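Local coordinates for protein sulfurtransferase (Azotobacter vinelandii, PDB 1E0C) that probably transfers sulfane sulfur from thiosulfate to cyanide or another thiophilic acceptor, as a two-domain rhodanese that carries the sulfur on a cysteine persulfide, at residues 213-218 and 246-251. Residues are numbered along the deposited sequence; the frame is centred on the assembly and turned at random.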
ATOM      1  N   GLY A 213      -0.567   8.261  17.957  1.00 10.76           N
ATOM      2  CA  GLY A 213       0.041   8.027  19.265  1.00 16.23           C
ATOM      3  C   GLY A 213       0.824   6.725  19.313  1.00 13.29           C
ATOM      4  O   GLY A 213       1.881   6.624  19.945  1.00 11.39           O
ATOM      5  N   ARG A 214       0.285   5.678  18.683  1.00  9.70           N
ATOM      6  CA  ARG A 214       0.948   4.376  18.702  1.00  9.39           C
ATOM      7  C   ARG A 214       2.241   4.403  17.900  1.00  8.47           C
ATOM      8  O   ARG A 214       3.254   3.802  18.265  1.00 11.41           O
ATOM      9  CB  ARG A 214      -0.018   3.304  18.189  1.00  7.13           C
ATOM     10  CG  ARG A 214      -1.361   3.251  18.893  1.00  9.22           C
ATOM     11  CD  ARG A 214      -1.265   2.754  20.328  1.00  8.29           C
ATOM     12  NE  ARG A 214      -0.733   3.781  21.230  1.00 10.53           N
ATOM     13  CZ  ARG A 214      -1.427   4.806  21.692  1.00 13.66           C
ATOM     14  NH1 ARG A 214      -2.712   4.947  21.372  1.00 11.72           N
ATOM     15  NH2 ARG A 214      -0.851   5.684  22.506  1.00 12.99           N
ATOM     16  N   LEU A 215       2.230   5.123  16.774  1.00  6.77           N
ATOM     17  CA  LEU A 215       3.443   5.242  15.975  1.00  9.21           C
ATOM     18  C   LEU A 215       4.482   6.078  16.735  1.00 11.56           C
ATOM     19  O   LEU A 215       5.653   5.725  16.751  1.00 10.30           O
ATOM     20  CB  LEU A 215       3.155   5.882  14.620  1.00  8.59           C
ATOM     21  CG  LEU A 215       2.220   5.083  13.703  1.00  9.42           C
ATOM     22  CD1 LEU A 215       2.081   5.813  12.367  1.00 16.01           C
ATOM     23  CD2 LEU A 215       2.707   3.660  13.508  1.00 12.92           C
ATOM     24  N   GLU A 216       4.013   7.087  17.464  1.00  9.33           N
ATOM     25  CA  GLU A 216       4.933   7.952  18.200  1.00 10.48           C
ATOM     26  C   GLU A 216       5.607   7.217  19.343  1.00  8.37           C
ATOM     27  O   GLU A 216       6.796   7.451  19.608  1.00 11.88           O
ATOM     28  CB  GLU A 216       4.214   9.211  18.682  1.00 10.79           C
ATOM     29  CG  GLU A 216       3.948  10.231  17.585  1.00  9.47           C
ATOM     30  CD  GLU A 216       2.650  10.987  17.764  1.00 14.10           C
ATOM     31  OE1 GLU A 216       2.054  10.924  18.863  1.00 11.19           O
ATOM     32  OE2 GLU A 216       2.245  11.688  16.813  1.00 11.11           O
ATOM     33  N   GLU A 217       4.929   6.239  19.931  1.00  8.30           N
ATOM     34  CA  GLU A 217       5.523   5.415  20.987  1.00  9.07           C
ATOM     35  C   GLU A 217       6.727   4.637  20.474  1.00 14.30           C
ATOM     36  O   GLU A 217       7.594   4.198  21.227  1.00 12.83           O
ATOM     37  CB  GLU A 217       4.463   4.429  21.516  1.00 10.98           C
ATOM     38  CG  GLU A 217       3.522   5.110  22.505  1.00 14.03           C
ATOM     39  CD  GLU A 217       2.257   4.340  22.780  1.00 13.11           C
ATOM     40  OE1 GLU A 217       1.974   3.332  22.096  1.00 10.93           O
ATOM     41  OE2 GLU A 217       1.512   4.749  23.705  1.00 12.22           O
ATOM     42  N   LEU A 218       6.746   4.403  19.165  1.00 11.53           N
ATOM     43  CA  LEU A 218       7.837   3.651  18.546  1.00 10.97           C
ATOM     44  C   LEU A 218       8.856   4.551  17.877  1.00 11.80           C
ATOM     45  O   LEU A 218       9.783   4.065  17.214  1.00 14.02           O
ATOM     46  CB  LEU A 218       7.219   2.686  17.519  1.00 12.95           C
ATOM     47  CG  LEU A 218       6.414   1.533  18.137  1.00 20.86           C
ATOM     48  CD1 LEU A 218       5.558   0.857  17.081  1.00 25.46           C
ATOM     49  CD2 LEU A 218       7.349   0.541  18.812  1.00 18.07           C
ATOM     50  N   LEU A 246      -1.244  10.249   7.392  1.00 13.05           N
ATOM     51  CA  LEU A 246      -1.048  11.102   8.560  1.00 11.84           C
ATOM     52  C   LEU A 246      -0.281  12.371   8.226  1.00 15.97           C
ATOM     53  O   LEU A 246      -0.083  13.216   9.105  1.00 16.18           O
ATOM     54  CB  LEU A 246      -0.329  10.346   9.681  1.00 12.79           C
ATOM     55  CG  LEU A 246      -1.121   9.199  10.325  1.00 13.14           C
ATOM     56  CD1 LEU A 246      -0.241   8.436  11.304  1.00 16.81           C
ATOM     57  CD2 LEU A 246      -2.348   9.754  11.047  1.00 15.49           C
ATOM     58  N   GLY A 247       0.194  12.503   6.996  1.00 13.84           N
ATOM     59  CA  GLY A 247       0.892  13.686   6.541  1.00 15.05           C
ATOM     60  C   GLY A 247       2.395  13.637   6.755  1.00 16.32           C
ATOM     61  O   GLY A 247       3.054  14.683   6.752  1.00 14.41           O
ATOM     62  N   TYR A 248       2.955  12.449   6.963  1.00  9.94           N
ATOM     63  CA  TYR A 248       4.424  12.365   7.126  1.00 13.18           C
ATOM     64  C   TYR A 248       5.061  12.755   5.792  1.00 13.10           C
ATOM     65  O   TYR A 248       4.701  12.192   4.754  1.00 14.15           O
ATOM     66  CB  TYR A 248       4.822  10.955   7.515  1.00 11.02           C
ATOM     67  CG  TYR A 248       4.577  10.501   8.934  1.00 11.18           C
ATOM     68  CD1 TYR A 248       3.353  10.671   9.559  1.00 13.30           C
ATOM     69  CD2 TYR A 248       5.578   9.843   9.640  1.00  8.49           C
ATOM     70  CE1 TYR A 248       3.134  10.213  10.848  1.00 12.88           C
ATOM     71  CE2 TYR A 248       5.366   9.369  10.923  1.00 12.25           C
ATOM     72  CZ  TYR A 248       4.141   9.575  11.529  1.00 12.92           C
ATOM     73  OH  TYR A 248       3.926   9.121  12.819  1.00 11.49           O
ATOM     74  N   PRO A 249       5.980  13.708   5.789  1.00  9.77           N
ATOM     75  CA  PRO A 249       6.527  14.246   4.559  1.00 10.19           C
ATOM     76  C   PRO A 249       7.541  13.349   3.874  1.00 12.57           C
ATOM     77  O   PRO A 249       7.792  13.544   2.668  1.00 10.17           O
ATOM     78  CB  PRO A 249       7.194  15.559   4.991  1.00 13.63           C
ATOM     79  CG  PRO A 249       7.547  15.310   6.423  1.00 12.95           C
ATOM     80  CD  PRO A 249       6.391  14.511   6.974  1.00 12.97           C
ATOM     81  N   ARG A 250       8.170  12.431   4.590  1.00 10.93           N
ATOM     82  CA  ARG A 250       9.250  11.616   4.017  1.00 13.58           C
ATOM     83  C   ARG A 250       9.006  10.136   4.269  1.00 13.42           C
ATOM     84  O   ARG A 250       9.171   9.621   5.375  1.00 11.79           O
ATOM     85  CB  ARG A 250      10.603  12.030   4.610  1.00  8.73           C
ATOM     86  CG  ARG A 250      11.061  13.419   4.158  1.00  9.77           C
ATOM     87  CD  ARG A 250      12.483  13.697   4.603  1.00 13.30           C
ATOM     88  NE  ARG A 250      12.603  13.758   6.058  1.00 10.00           N
ATOM     89  CZ  ARG A 250      13.733  13.570   6.728  1.00 14.63           C
ATOM     90  NH1 ARG A 250      14.853  13.236   6.095  1.00 14.20           N
ATOM     91  NH2 ARG A 250      13.744  13.696   8.049  1.00 10.30           N
ATOM     92  N   VAL A 251       8.467   9.450   3.261  1.00  8.26           N
ATOM     93  CA  VAL A 251       8.032   8.073   3.398  1.00  8.61           C
ATOM     94  C   VAL A 251       8.479   7.262   2.171  1.00 12.47           C
ATOM     95  O   VAL A 251       8.325   7.738   1.049  1.00 12.51           O
ATOM     96  CB  VAL A 251       6.494   7.943   3.463  1.00  8.35           C
ATOM     97  CG1 VAL A 251       6.104   6.478   3.681  1.00 10.67           C
ATOM     98  CG2 VAL A 251       5.920   8.799   4.583  1.00 10.43           C
TER
HETATM   99  O   HOH W   1       1.974  10.592  14.173  1.00 13.69           O
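Leu246 opens the contact by setting one methyl against Leu215, a buried residue of helix 211-217. The two touching atoms are Leu246 CD1 and Leu215 CD1, 3.7 Å apart, and the side chains cross at a slant. The CB of Leu215 points toward the other segment. With CG anti to the carbonyl carbon (chi1 -63°), its CD1 meets both Leu246 and Tyr248. Leu215 also rests on Ile242 of helix 235-245.

Gly247 ends that helix in a Schellman motif. Its phi of 90° turns the chain out of the last turn, and Tyr248 follows at once. Both segments belong to the second rhodanese-like domain, an alpha/beta fold with a parallel sheet. Here the connection from helix 235-245 to strand 251-253, at one border of that sheet, packs against helix 211-217.

Tyr248 reaches the helix with the hydroxyl end of its side chain. Its OH lies 3.8 Å from Leu215 CB and 3.8 Å from Leu215 CD1, so the leucine flanks the phenol oxygen. The same methyl stands oblique to the ring, with CD1 of Leu215 4.4 Å from CZ of Tyr248. The hydroxyl also hydrogen-bonds to the backbone O of Ile220, in the loop after helix 211-217. A water adds a second polar link: it donates to Tyr248 OH at 2.8 Å and to Glu216 OE2 at 2.9 Å, and so joins the two segments. The buried Tyr248 side chain also touches Pro222 and Ile226. From Tyr248 the chain runs on through Pro249 into strand 251-253.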